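Local coordinates for protein aldehyde dehydrogenase (Burkholderia cenocepacia, PDB 4O6R) that probably oxidises aldehydes to carboxylic acids with NAD(P)+ as cofactor, and is seen here with adenosine monophosphate bound, at residues 27-32 with 39-44; 262-267 with 421-426; 297-302 with 398-403. All coordinates share one frame; numbering follows the deposited sequence. Where two conformers were deposited one is given.

Interaction 1: 27-32 with 39-44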
ATOM      1  N   THR A  27     -32.264   1.809 -36.232  1.00 17.66           N
ATOM      2  CA  THR A  27     -30.970   2.371 -36.533  1.00 17.17           C
ATOM      3  C   THR A  27     -30.885   3.842 -36.170  1.00 16.84           C
ATOM      4  O   THR A  27     -31.901   4.504 -35.945  1.00 16.90           O
ATOM      5  CB  THR A  27     -30.626   2.238 -38.016  1.00 17.68           C
ATOM      6  OG1 THR A  27     -31.631   2.888 -38.787  1.00 18.45           O
ATOM      7  CG2 THR A  27     -30.541   0.791 -38.387  1.00 18.20           C
ATOM      8  N   ILE A  28     -29.645   4.317 -36.116  1.00 16.51           N
ATOM      9  CA  ILE A  28     -29.320   5.719 -35.907  1.00 16.57           C
ATOM     10  C   ILE A  28     -28.321   6.181 -36.969  1.00 16.49           C
ATOM     11  O   ILE A  28     -27.373   5.458 -37.281  1.00 16.05           O
ATOM     12  CB  ILE A  28     -28.757   5.917 -34.511  1.00 16.11           C
ATOM     13  CG1 ILE A  28     -29.907   5.784 -33.496  1.00 16.51           C
ATOM     14  CG2 ILE A  28     -28.115   7.283 -34.400  1.00 15.98           C
ATOM     15  CD1 ILE A  28     -29.476   5.665 -32.049  1.00 16.05           C
ATOM     16  N   ASP A  29     -28.545   7.372 -37.528  1.00 16.70           N
ATOM     17  CA  ASP A  29     -27.626   7.919 -38.532  1.00 16.88           C
ATOM     18  C   ASP A  29     -26.410   8.537 -37.827  1.00 15.82           C
ATOM     19  O   ASP A  29     -26.573   9.286 -36.865  1.00 15.46           O
ATOM     20  CB  ASP A  29     -28.307   8.990 -39.397  1.00 17.74           C
ATOM     21  CG  ASP A  29     -29.241   8.423 -40.460  1.00 19.13           C
ATOM     22  OD1 ASP A  29     -29.483   7.203 -40.554  1.00 19.42           O
ATOM     23  OD2 ASP A  29     -29.747   9.246 -41.243  1.00 19.99           O
ATOM     24  N   VAL A  30     -25.209   8.205 -38.305  1.00 15.17           N
ATOM     25  CA  VAL A  30     -23.967   8.737 -37.756  1.00 14.31           C
ATOM     26  C   VAL A  30     -23.450   9.741 -38.752  1.00 14.43           C
ATOM     27  O   VAL A  30     -23.263   9.413 -39.925  1.00 14.86           O
ATOM     28  CB  VAL A  30     -22.916   7.657 -37.533  1.00 13.96           C
ATOM     29  CG1 VAL A  30     -21.610   8.274 -37.021  1.00 13.43           C
ATOM     30  CG2 VAL A  30     -23.459   6.628 -36.543  1.00 13.87           C
ATOM     31  N   LEU A  31     -23.243  10.961 -38.284  1.00 14.16           N
ATOM     32  CA  LEU A  31     -22.895  12.072 -39.154  1.00 14.81           C
ATOM     33  C   LEU A  31     -21.404  12.410 -39.089  1.00 14.46           C
ATOM     34  O   LEU A  31     -20.737  12.230 -38.039  1.00 14.29           O
ATOM     35  CB  LEU A  31     -23.754  13.315 -38.853  1.00 15.28           C
ATOM     36  CG  LEU A  31     -25.277  13.114 -38.851  1.00 15.78           C
ATOM     37  CD1 LEU A  31     -26.008  14.430 -38.644  1.00 16.23           C
ATOM     38  CD2 LEU A  31     -25.692  12.482 -40.166  1.00 16.45           C
ATOM     39  N   ASN A  32     -20.906  12.893 -40.218  1.00 14.69           N
ATOM     40  CA  ASN A  32     -19.590  13.482 -40.319  1.00 14.63           C
ATOM     41  C   ASN A  32     -19.715  14.973 -40.016  1.00 14.68           C
ATOM     42  O   ASN A  32     -20.329  15.697 -40.780  1.00 14.92           O
ATOM     43  CB  ASN A  32     -19.056  13.287 -41.736  1.00 15.36           C
ATOM     44  CG  ASN A  32     -17.660  13.862 -41.927  1.00 15.54           C
ATOM     45  OD1 ASN A  32     -17.164  14.628 -41.100  1.00 15.14           O
ATOM     46  ND2 ASN A  32     -17.008  13.463 -43.029  1.00 16.18           N
ATOM     47  N   ILE A  39     -22.280   9.118 -42.531  1.00 16.45           N
ATOM     48  CA  ILE A  39     -21.214   8.144 -42.674  1.00 16.48           C
ATOM     49  C   ILE A  39     -21.855   6.777 -42.861  1.00 16.88           C
ATOM     50  O   ILE A  39     -21.565   6.072 -43.804  1.00 17.38           O
ATOM     51  CB  ILE A  39     -20.282   8.146 -41.447  1.00 15.76           C
ATOM     52  CG1 ILE A  39     -19.600   9.517 -41.288  1.00 15.68           C
ATOM     53  CG2 ILE A  39     -19.218   7.054 -41.556  1.00 15.78           C
ATOM     54  CD1 ILE A  39     -18.969   9.708 -39.931  1.00 15.03           C
ATOM     55  N   THR A  40     -22.764   6.430 -41.973  1.00 17.04           N
ATOM     56  CA  THR A  40     -23.402   5.131 -41.993  1.00 17.41           C
ATOM     57  C   THR A  40     -24.565   5.168 -41.029  1.00 17.68           C
ATOM     58  O   THR A  40     -24.710   6.117 -40.251  1.00 17.28           O
ATOM     59  CB  THR A  40     -22.426   4.018 -41.531  1.00 17.12           C
ATOM     60  OG1 THR A  40     -23.073   2.740 -41.593  1.00 17.34           O
ATOM     61  CG2 THR A  40     -21.936   4.259 -40.033  1.00 16.21           C
ATOM     62  N   LYS A  41     -25.371   4.115 -41.060  1.00 18.34           N
ATOM     63  CA  LYS A  41     -26.346   3.859 -40.013  1.00 18.67           C
ATOM     64  C   LYS A  41     -25.745   2.830 -39.064  1.00 17.81           C
ATOM     65  O   LYS A  41     -25.033   1.932 -39.512  1.00 18.10           O
ATOM     66  CB  LYS A  41     -27.662   3.309 -40.621  1.00 20.25           C
ATOM     67  CG  LYS A  41     -28.256   4.196 -41.706  1.00 22.05           C
ATOM     68  CD  LYS A  41     -29.584   3.642 -42.225  1.00 23.79           C
ATOM     69  CE  LYS A  41     -30.302   4.660 -43.092  1.00 25.50           C
ATOM     70  NZ  LYS A  41     -30.768   5.835 -42.297  1.00 25.80           N
ATOM     71  N   ILE A  42     -26.006   2.968 -37.763  1.00 16.65           N
ATOM     72  CA  ILE A  42     -25.638   1.931 -36.801  1.00 16.00           C
ATOM     73  C   ILE A  42     -26.892   1.282 -36.221  1.00 15.93           C
ATOM     74  O   ILE A  42     -27.954   1.888 -36.200  1.00 16.26           O
ATOM     75  CB  ILE A  42     -24.833   2.477 -35.603  1.00 15.06           C
ATOM     76  CG1 ILE A  42     -25.535   3.673 -34.966  1.00 14.85           C
ATOM     77  CG2 ILE A  42     -23.409   2.811 -36.026  1.00 14.87           C
ATOM     78  CD1 ILE A  42     -25.221   3.840 -33.507  1.00 14.41           C
ATOM     79  N   ALA A  43     -26.760   0.060 -35.736  1.00 15.63           N
ATOM     80  CA  ALA A  43     -27.821  -0.543 -34.965  1.00 15.77           C
ATOM     81  C   ALA A  43     -28.096   0.276 -33.683  1.00 15.11           C
ATOM     82  O   ALA A  43     -27.165   0.770 -33.037  1.00 14.94           O
ATOM     83  CB  ALA A  43     -27.482  -1.987 -34.659  1.00 15.75           C
ATOM     84  N   ALA A  44     -29.379   0.468 -33.359  1.00 15.33           N
ATOM     85  CA  ALA A  44     -29.809   1.295 -32.217  1.00 14.85           C
ATOM     86  C   ALA A  44     -30.332   0.430 -31.066  1.00 14.74           C
ATOM     87  O   ALA A  44     -31.481  -0.049 -31.090  1.00 15.21           O
ATOM     88  CB  ALA A  44     -30.885   2.267 -32.666  1.00 15.41           C
TER
HETATM   89  O   HOH W   1     -29.695   8.068 -43.971  1.00 44.74           O
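Ile39 starts the pairing by giving its backbone N-H to Val30 O (2.8 Å), while its CG1 lies 3.8 Å from Asn32 CB and its CD1 reaches the backbone of Leu31. Thr40 O then receives Val30 N. At Lys41 the side chain runs alongside that of Asp29, both pointing the same way from a non-hydrogen-bonded pair; the lysine chain bends at its last torsion (chi4 -68°) and brings NZ onto the syn lone pair of Asp29 OD1 at 2.6 Å. A water bridges Asp29 OD2 and Lys41 NZ. Ile42 is held by two backbone bonds to Ile28 and turns its branches to the other face, where its CG2 meets Val30 CG2 at 3.9 Å. The methyl of Ala44 closes the contact against Ile28 CD1 (3.7 Å). The hairpin is therefore two-sided. Its mostly apolar face, where Thr40 joins Val30 and Ile42, rests on Leu187 of helix 187-199, and Ile28 lies about 4 Å, side chain to side chain, from the AMP-binding Glu183. The other face carries a salt bridge between an exposed lysine and a partly exposed aspartate, whose strength water probably tempers.

Interaction 2: 262-267 with 421-426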
ATOM      1  N   ASN A 262      -7.519  28.345 -15.164  1.00  9.06           N
ATOM      2  CA  ASN A 262      -6.121  28.286 -15.617  1.00  9.03           C
ATOM      3  C   ASN A 262      -5.515  29.624 -15.237  1.00  9.18           C
ATOM      4  O   ASN A 262      -5.787  30.617 -15.900  1.00  9.48           O
ATOM      5  CB  ASN A 262      -6.110  28.047 -17.118  1.00  9.17           C
ATOM      6  CG  ASN A 262      -4.710  27.902 -17.684  1.00  9.28           C
ATOM      7  OD1 ASN A 262      -3.746  27.728 -16.945  1.00  9.28           O
ATOM      8  ND2 ASN A 262      -4.602  27.959 -19.011  1.00  9.49           N
ATOM      9  N   ILE A 263      -4.802  29.672 -14.105  1.00  9.06           N
ATOM     10  CA  ILE A 263      -4.426  30.912 -13.455  1.00  9.30           C
ATOM     11  C   ILE A 263      -2.983  31.260 -13.826  1.00  9.55           C
ATOM     12  O   ILE A 263      -2.086  30.436 -13.682  1.00  9.26           O
ATOM     13  CB  ILE A 263      -4.519  30.786 -11.910  1.00  9.23           C
ATOM     14  CG1 ILE A 263      -5.877  30.249 -11.470  1.00  9.15           C
ATOM     15  CG2 ILE A 263      -4.240  32.121 -11.235  1.00  9.46           C
ATOM     16  CD1 ILE A 263      -5.938  29.779 -10.024  1.00  9.06           C
ATOM     17  N   VAL A 264      -2.764  32.477 -14.306  1.00  9.97           N
ATOM     18  CA  VAL A 264      -1.444  32.925 -14.675  1.00 10.42           C
ATOM     19  C   VAL A 264      -1.021  34.057 -13.745  1.00 11.02           C
ATOM     20  O   VAL A 264      -1.569  35.174 -13.765  1.00 11.21           O
ATOM     21  CB  VAL A 264      -1.397  33.357 -16.152  1.00 10.46           C
ATOM     22  CG1 VAL A 264      -0.001  33.784 -16.576  1.00 10.62           C
ATOM     23  CG2 VAL A 264      -1.917  32.226 -17.025  1.00 10.23           C
ATOM     24  N   PHE A 265      -0.007  33.767 -12.949  1.00  9.25           N
ATOM     25  CA  PHE A 265       0.563  34.735 -12.042  1.00 10.21           C
ATOM     26  C   PHE A 265       1.591  35.637 -12.732  1.00 11.04           C
ATOM     27  O   PHE A 265       2.062  35.360 -13.838  1.00 10.76           O
ATOM     28  CB  PHE A 265       1.164  34.030 -10.829  1.00 10.39           C
ATOM     29  CG  PHE A 265       0.138  33.528  -9.874  1.00 10.47           C
ATOM     30  CD1 PHE A 265      -0.373  34.357  -8.884  1.00 10.88           C
ATOM     31  CD2 PHE A 265      -0.357  32.238  -9.986  1.00 10.24           C
ATOM     32  CE1 PHE A 265      -1.360  33.892  -8.020  1.00 10.91           C
ATOM     33  CE2 PHE A 265      -1.321  31.761  -9.119  1.00 10.40           C
ATOM     34  CZ  PHE A 265      -1.838  32.592  -8.134  1.00 10.64           C
ATOM     35  N   ASP A 266       1.943  36.730 -12.067  1.00 12.55           N
ATOM     36  CA  ASP A 266       2.787  37.741 -12.724  1.00 13.91           C
ATOM     37  C   ASP A 266       4.240  37.297 -12.861  1.00 13.42           C
ATOM     38  O   ASP A 266       5.008  37.918 -13.598  1.00 13.34           O
ATOM     39  CB  ASP A 266       2.640  39.147 -12.093  1.00 15.88           C
ATOM     40  CG  ASP A 266       3.193  39.250 -10.712  1.00 17.99           C
ATOM     41  OD1 ASP A 266       3.263  38.260  -9.983  1.00 20.87           O
ATOM     42  OD2 ASP A 266       3.600  40.354 -10.343  1.00 20.45           O
ATOM     43  N   ASP A 267       4.602  36.202 -12.201  1.00 12.57           N
ATOM     44  CA  ASP A 267       5.941  35.664 -12.337  1.00 12.64           C
ATOM     45  C   ASP A 267       5.978  34.408 -13.267  1.00 12.38           C
ATOM     46  O   ASP A 267       6.966  33.687 -13.315  1.00 12.40           O
ATOM     47  CB  ASP A 267       6.492  35.355 -10.949  1.00 12.76           C
ATOM     48  CG  ASP A 267       5.872  34.114 -10.354  1.00 12.38           C
ATOM     49  OD1 ASP A 267       4.699  33.835 -10.694  1.00 11.96           O
ATOM     50  OD2 ASP A 267       6.561  33.403  -9.597  1.00 12.51           O
ATOM     51  N   GLY A 421      -5.471  24.603 -12.776  1.00  7.82           N
ATOM     52  CA  GLY A 421      -4.042  24.742 -12.863  1.00  7.77           C
ATOM     53  C   GLY A 421      -3.597  26.171 -12.787  1.00  7.82           C
ATOM     54  O   GLY A 421      -4.415  27.101 -12.761  1.00  7.70           O
ATOM     55  N   LEU A 422      -2.287  26.335 -12.661  1.00  7.90           N
ATOM     56  CA  LEU A 422      -1.729  27.650 -12.478  1.00  8.12           C
ATOM     57  C   LEU A 422      -0.321  27.697 -12.999  1.00  7.83           C
ATOM     58  O   LEU A 422       0.372  26.672 -13.080  1.00  7.62           O
ATOM     59  CB  LEU A 422      -1.796  28.059 -11.000  1.00  8.66           C
ATOM     60  CG  LEU A 422      -1.022  27.086 -10.121  1.00  9.17           C
ATOM     61  CD1 LEU A 422       0.259  27.739  -9.705  1.00  9.84           C
ATOM     62  CD2 LEU A 422      -1.799  26.661  -8.906  1.00  9.57           C
ATOM     63  N   TRP A 423       0.120  28.909 -13.284  1.00  7.61           N
ATOM     64  CA  TRP A 423       1.462  29.131 -13.798  1.00  7.70           C
ATOM     65  C   TRP A 423       2.149  30.163 -12.931  1.00  7.94           C
ATOM     66  O   TRP A 423       1.701  31.298 -12.837  1.00  7.92           O
ATOM     67  CB  TRP A 423       1.391  29.612 -15.261  1.00  7.70           C
ATOM     68  CG  TRP A 423       0.653  28.665 -16.109  1.00  7.48           C
ATOM     69  CD1 TRP A 423      -0.697  28.435 -16.124  1.00  7.24           C
ATOM     70  CD2 TRP A 423       1.220  27.798 -17.083  1.00  7.47           C
ATOM     71  NE1 TRP A 423      -0.994  27.462 -17.035  1.00  7.12           N
ATOM     72  CE2 TRP A 423       0.164  27.063 -17.648  1.00  7.26           C
ATOM     73  CE3 TRP A 423       2.529  27.569 -17.530  1.00  7.68           C
ATOM     74  CZ2 TRP A 423       0.371  26.098 -18.641  1.00  7.31           C
ATOM     75  CZ3 TRP A 423       2.744  26.597 -18.520  1.00  7.72           C
ATOM     76  CH2 TRP A 423       1.668  25.878 -19.061  1.00  7.51           C
ATOM     77  N   THR A 424       3.248  29.763 -12.308  1.00  8.20           N
ATOM     78  CA  THR A 424       4.018  30.643 -11.466  1.00  8.59           C
ATOM     79  C   THR A 424       5.361  29.982 -11.308  1.00  9.02           C
ATOM     80  O   THR A 424       5.482  28.782 -11.574  1.00  8.67           O
ATOM     81  CB  THR A 424       3.349  30.791 -10.079  1.00  8.54           C
ATOM     82  OG1 THR A 424       4.041  31.759  -9.288  1.00  8.76           O
ATOM     83  CG2 THR A 424       3.286  29.440  -9.314  1.00  8.47           C
ATOM     84  N   ASN A 425       6.352  30.737 -10.843  1.00  9.80           N
ATOM     85  CA  ASN A 425       7.617  30.154 -10.478  1.00 10.45           C
ATOM     86  C   ASN A 425       7.963  30.253  -9.011  1.00 10.51           C
ATOM     87  O   ASN A 425       9.089  29.937  -8.609  1.00 10.79           O
ATOM     88  CB  ASN A 425       8.688  30.718 -11.379  1.00 11.43           C
ATOM     89  CG  ASN A 425       8.519  30.186 -12.781  1.00 12.00           C
ATOM     90  OD1 ASN A 425       8.723  28.997 -13.038  1.00 12.75           O
ATOM     91  ND2 ASN A 425       7.969  31.012 -13.646  1.00 12.49           N
ATOM     92  N   ASP A 426       6.995  30.683  -8.208  1.00 10.24           N
ATOM     93  CA  ASP A 426       7.179  30.758  -6.772  1.00 10.45           C
ATOM     94  C   ASP A 426       6.811  29.413  -6.170  1.00  9.99           C
ATOM     95  O   ASP A 426       5.678  28.960  -6.296  1.00  9.37           O
ATOM     96  CB  ASP A 426       6.291  31.807  -6.136  1.00 10.96           C
ATOM     97  CG  ASP A 426       6.592  31.990  -4.671  1.00 11.79           C
ATOM     98  OD1 ASP A 426       7.713  32.512  -4.336  1.00 13.27           O
ATOM     99  OD2 ASP A 426       5.774  31.542  -3.852  1.00 11.57           O
TER
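The Trp423 indole fills the hollow between Asn262, Val264 and, from helix 270-282, Ala272 and Ala273, with its CD1 4.1 Å from Val264 CG2. The ring's N-H edge fits against the Asn262 amide, whose plane is turned 50° from it; NE1 meets a lone pair of Asn262 OD1 at 2.8 Å, nearly in the ring plane, although the bond is bent (135° at the hydrogen). Asn262 CG stands anti to its own backbone N (chi1 -177°), which carries OD1 across to the indole. On the reverse face Ile263 and Leu422 meet through their CB atoms, 4.0 Å apart. The Phe265 ring follows: its CE2 edge approaches Leu422 CB, and Met433 of helix 427-436 touches both residues. Between the two layers Ile263 N bonds to Gly421 O, Trp423 N to Ile263 O and Phe265 N to Trp423 O, joining neighbouring parallel strands of the mixed sheet in what is probably the catalytic domain. Beyond the strands, the Asp267 carboxylate fits into the bend at 424-426. OD1 accepts Thr424 OG1 on its syn lone pair at 2.6 Å, OD2 is met by Asn425 N from above the carboxylate plane at 3.0 Å, and the Asn425 amide returns a bond from ND2 to Asp267 O (2.9 Å). Asp426 then N-caps helix 427-436, its OD2 accepting Arg429 N, and the Asn425 backbone hydrogen-bonds to a neighbouring subunit. With a donor on each oxygen, rotation of the Asp267 carboxylate is restricted. Arg429 NH1 bonds to Thr424 OG1 and makes only a long, weak ion pair with Asp267 OD1; together these would tend to keep the carboxylate ionised.

Interaction 3: 297-302 with 398-403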
ATOM      1  N   LEU A 297      -6.082  35.849 -15.118  1.00  9.29           N
ATOM      2  CA  LEU A 297      -4.791  36.491 -15.386  1.00  9.68           C
ATOM      3  C   LEU A 297      -4.484  37.594 -14.390  1.00 10.14           C
ATOM      4  O   LEU A 297      -5.339  38.432 -14.110  1.00 10.03           O
ATOM      5  CB  LEU A 297      -4.807  37.137 -16.770  1.00  9.81           C
ATOM      6  CG  LEU A 297      -5.069  36.194 -17.935  1.00  9.51           C
ATOM      7  CD1 LEU A 297      -5.169  37.010 -19.205  1.00  9.74           C
ATOM      8  CD2 LEU A 297      -3.952  35.159 -18.072  1.00  9.35           C
ATOM      9  N   HIS A 298      -3.260  37.602 -13.875  1.00 10.41           N
ATOM     10  CA  HIS A 298      -2.839  38.656 -12.987  1.00 11.35           C
ATOM     11  C   HIS A 298      -2.859  39.984 -13.753  1.00 12.25           C
ATOM     12  O   HIS A 298      -2.401  40.063 -14.886  1.00 11.87           O
ATOM     13  CB  HIS A 298      -1.436  38.408 -12.440  1.00 11.45           C
ATOM     14  CG  HIS A 298      -1.083  39.313 -11.308  1.00 11.91           C
ATOM     15  ND1 HIS A 298      -0.630  40.593 -11.509  1.00 12.48           N
ATOM     16  CD2 HIS A 298      -1.206  39.167  -9.973  1.00 12.12           C
ATOM     17  CE1 HIS A 298      -0.445  41.193 -10.346  1.00 12.84           C
ATOM     18  NE2 HIS A 298      -0.777  40.343  -9.394  1.00 12.73           N
ATOM     19  N   GLU A 299      -3.383  41.006 -13.112  1.00 14.13           N
ATOM     20  CA  GLU A 299      -3.546  42.327 -13.735  1.00 16.55           C
ATOM     21  C   GLU A 299      -2.259  42.875 -14.395  1.00 16.56           C
ATOM     22  O   GLU A 299      -2.324  43.540 -15.421  1.00 16.78           O
ATOM     23  CB  GLU A 299      -4.072  43.337 -12.701  1.00 19.06           C
ATOM     24  CG  GLU A 299      -4.502  44.681 -13.302  1.00 22.45           C
ATOM     25  CD  GLU A 299      -5.733  44.555 -14.226  1.00 25.47           C
ATOM     26  OE1 GLU A 299      -6.808  44.127 -13.699  1.00 29.74           O
ATOM     27  OE2 GLU A 299      -5.630  44.848 -15.461  1.00 25.90           O
ATOM     28  N   ARG A 300      -1.108  42.658 -13.766  1.00 16.86           N
ATOM     29  CA  ARG A 300       0.153  43.172 -14.291  1.00 17.86           C
ATOM     30  C   ARG A 300       0.542  42.583 -15.641  1.00 16.12           C
ATOM     31  O   ARG A 300       1.189  43.262 -16.405  1.00 16.12           O
ATOM     32  CB  ARG A 300       1.310  42.995 -13.287  1.00 19.60           C
ATOM     33  CG  ARG A 300       1.202  43.877 -12.053  1.00 22.99           C
ATOM     34  CD  ARG A 300       1.497  45.336 -12.420  1.00 27.56           C
ATOM     35  NE  ARG A 300       0.815  46.311 -11.565  1.00 32.11           N
ATOM     36  CZ  ARG A 300       1.312  46.822 -10.438  1.00 34.89           C
ATOM     37  NH1 ARG A 300       2.510  46.439  -9.983  1.00 37.84           N
ATOM     38  NH2 ARG A 300       0.594  47.714  -9.758  1.00 36.43           N
ATOM     39  N   ILE A 301       0.152  41.343 -15.923  1.00 14.39           N
ATOM     40  CA  ILE A 301       0.513  40.682 -17.195  1.00 13.62           C
ATOM     41  C   ILE A 301      -0.670  40.414 -18.130  1.00 12.97           C
ATOM     42  O   ILE A 301      -0.495  39.910 -19.248  1.00 12.42           O
ATOM     43  CB  ILE A 301       1.351  39.401 -16.977  1.00 13.38           C
ATOM     44  CG1 ILE A 301       0.689  38.357 -16.060  1.00 12.80           C
ATOM     45  CG2 ILE A 301       2.697  39.749 -16.369  1.00 13.93           C
ATOM     46  CD1 ILE A 301      -0.489  37.657 -16.652  1.00 12.36           C
ATOM     47  N   ALA A 302      -1.882  40.769 -17.697  1.00 12.82           N
ATOM     48  CA  ALA A 302      -3.081  40.382 -18.470  1.00 12.62           C
ATOM     49  C   ALA A 302      -3.061  40.899 -19.894  1.00 13.02           C
ATOM     50  O   ALA A 302      -3.244  40.129 -20.817  1.00 12.55           O
ATOM     51  CB  ALA A 302      -4.338  40.826 -17.751  1.00 12.58           C
ATOM     52  N   VAL A 398     -12.068  35.137 -19.854  1.00  9.34           N
ATOM     53  CA  VAL A 398     -10.947  35.763 -19.181  1.00  9.52           C
ATOM     54  C   VAL A 398     -11.433  36.606 -18.035  1.00  9.89           C
ATOM     55  O   VAL A 398     -12.374  37.417 -18.190  1.00  9.95           O
ATOM     56  CB  VAL A 398     -10.147  36.659 -20.117  1.00  9.79           C
ATOM     57  CG1 VAL A 398      -8.858  37.133 -19.443  1.00  9.92           C
ATOM     58  CG2 VAL A 398      -9.824  35.931 -21.400  1.00  9.76           C
ATOM     59  N   LEU A 399     -10.740  36.442 -16.909  1.00 10.07           N
ATOM     60  CA  LEU A 399     -10.964  37.196 -15.693  1.00 10.69           C
ATOM     61  C   LEU A 399      -9.589  37.663 -15.180  1.00 10.83           C
ATOM     62  O   LEU A 399      -8.576  37.016 -15.455  1.00 10.48           O
ATOM     63  CB  LEU A 399     -11.617  36.294 -14.643  1.00 10.99           C
ATOM     64  CG  LEU A 399     -13.003  35.723 -14.978  1.00 11.34           C
ATOM     65  CD1 LEU A 399     -13.342  34.530 -14.123  1.00 11.43           C
ATOM     66  CD2 LEU A 399     -14.045  36.806 -14.850  1.00 11.95           C
ATOM     67  N   ARG A 400      -9.554  38.786 -14.469  1.00 11.01           N
ATOM     68  CA  ARG A 400      -8.313  39.325 -13.940  1.00 11.28           C
ATOM     69  C   ARG A 400      -8.345  39.349 -12.409  1.00 11.31           C
ATOM     70  O   ARG A 400      -9.420  39.386 -11.815  1.00 11.24           O
ATOM     71  CB  ARG A 400      -8.091  40.754 -14.463  1.00 11.99           C
ATOM     72  CG  ARG A 400      -7.971  40.803 -15.972  1.00 12.35           C
ATOM     73  CD  ARG A 400      -7.720  42.207 -16.448  1.00 13.43           C
ATOM     74  NE  ARG A 400      -7.799  42.311 -17.889  1.00 13.96           N
ATOM     75  CZ  ARG A 400      -7.040  43.122 -18.606  1.00 14.79           C
ATOM     76  NH1 ARG A 400      -6.121  43.883 -18.020  1.00 14.95           N
ATOM     77  NH2 ARG A 400      -7.174  43.126 -19.923  1.00 15.38           N
ATOM     78  N   PHE A 401      -7.162  39.354 -11.802  1.00 11.23           N
ATOM     79  CA  PHE A 401      -7.015  39.411 -10.351  1.00 11.52           C
ATOM     80  C   PHE A 401      -5.769  40.144  -9.945  1.00 12.04           C
ATOM     81  O   PHE A 401      -4.878  40.372 -10.764  1.00 12.04           O
ATOM     82  CB  PHE A 401      -6.979  37.996  -9.753  1.00 11.01           C
ATOM     83  CG  PHE A 401      -5.712  37.221 -10.062  1.00 10.67           C
ATOM     84  CD1 PHE A 401      -5.572  36.555 -11.271  1.00 10.42           C
ATOM     85  CD2 PHE A 401      -4.647  37.189  -9.168  1.00 10.83           C
ATOM     86  CE1 PHE A 401      -4.422  35.830 -11.564  1.00 10.24           C
ATOM     87  CE2 PHE A 401      -3.500  36.466  -9.447  1.00 10.58           C
ATOM     88  CZ  PHE A 401      -3.385  35.784 -10.653  1.00 10.39           C
ATOM     89  N   GLY A 402      -5.713  40.496  -8.661  0.50 12.64           N
ATOM     90  CA  GLY A 402      -4.623  41.291  -8.109  0.50 13.30           C
ATOM     91  C   GLY A 402      -3.877  40.753  -6.892  0.50 13.63           C
ATOM     92  O   GLY A 402      -2.820  41.291  -6.583  0.50 13.81           O
ATOM     93  N   SER A 403      -4.463  39.791  -6.152  1.00 13.63           N
ATOM     94  CA  SER A 403      -3.822  39.114  -5.022  1.00 13.89           C
ATOM     95  C   SER A 403      -4.026  37.597  -5.184  1.00 13.32           C
ATOM     96  O   SER A 403      -4.927  37.177  -5.876  1.00 12.57           O
ATOM     97  CB  SER A 403      -4.484  39.577  -3.739  1.00 14.49           C
ATOM     98  OG  SER A 403      -5.827  39.128  -3.730  1.00 14.14           O
TER
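His298 packs closely on Phe401, its CA over the face of the phenyl ring, 3.8 Å from the centroid, in a CH-pi contact. The imidazole also turns an edge toward that face, the planes at 85° and the two centroids offset at 5.2 Å, with His298 CD2 reaching Phe401 CE2 at 3.6 Å. A first torsion that sets Phe401 CG between its backbone N and carbonyl carbon (chi1 71°) swings the ring back across the neighbouring strand, against the backbone of Leu297 and His298. Phe265 meets this ring edge-to-face and Ile263 packs on it, and helix 404-411 covers it further. Farther back, Leu297 CD1 meets Val398 CG1 at 3.7 Å, under Leu306 of helix 302-315. The strands behind these side chains run parallel, as central neighbours in a mixed sheet flanked by helices: Leu297 N bonds to Leu399 O at 2.8 Å, Phe401 N returns to Leu297 O, and Glu299 N reaches Phe401 O just past the strand end. Such an alpha/beta layering suits the catalytic domain of aldehyde dehydrogenases. On the more exposed flank the grip is polar. Arg400 extends from CG to NE, and its NH1 meets the syn side of Glu299 OE2 at 2.8 Å, out of the carboxylate plane by 28°; the methyl of Ala302 lies over one face of the guanidinium. Glu378 and Asp303 form further salt bridges with Arg400 NE and NH2, so three carboxylates surround this arginine, the one from Glu299 on the solvent side.

In the fold
From the N terminus, interaction 1 comes first and closes a short loop, the hairpin of strands 27-32 and 37-43 near the AMP pocket. It is finished long before 262-267 begins interaction 2, which closes across 153 intervening residues. Within that span, 297-302 and 398-403 pair, so interaction 3 nests wholly inside interaction 2. Their centres are about 10 Å apart in one sheet, since strand 261-264 lies between 294-298 and 421-423; Val264 O accepts a probable hydrogen bond from His298 N, linking the two contacts through adjacent strands, and Asp266 packs on His298. Interaction 1 sits about 45 Å, centre to centre, from interaction 2, across the middle of the chain.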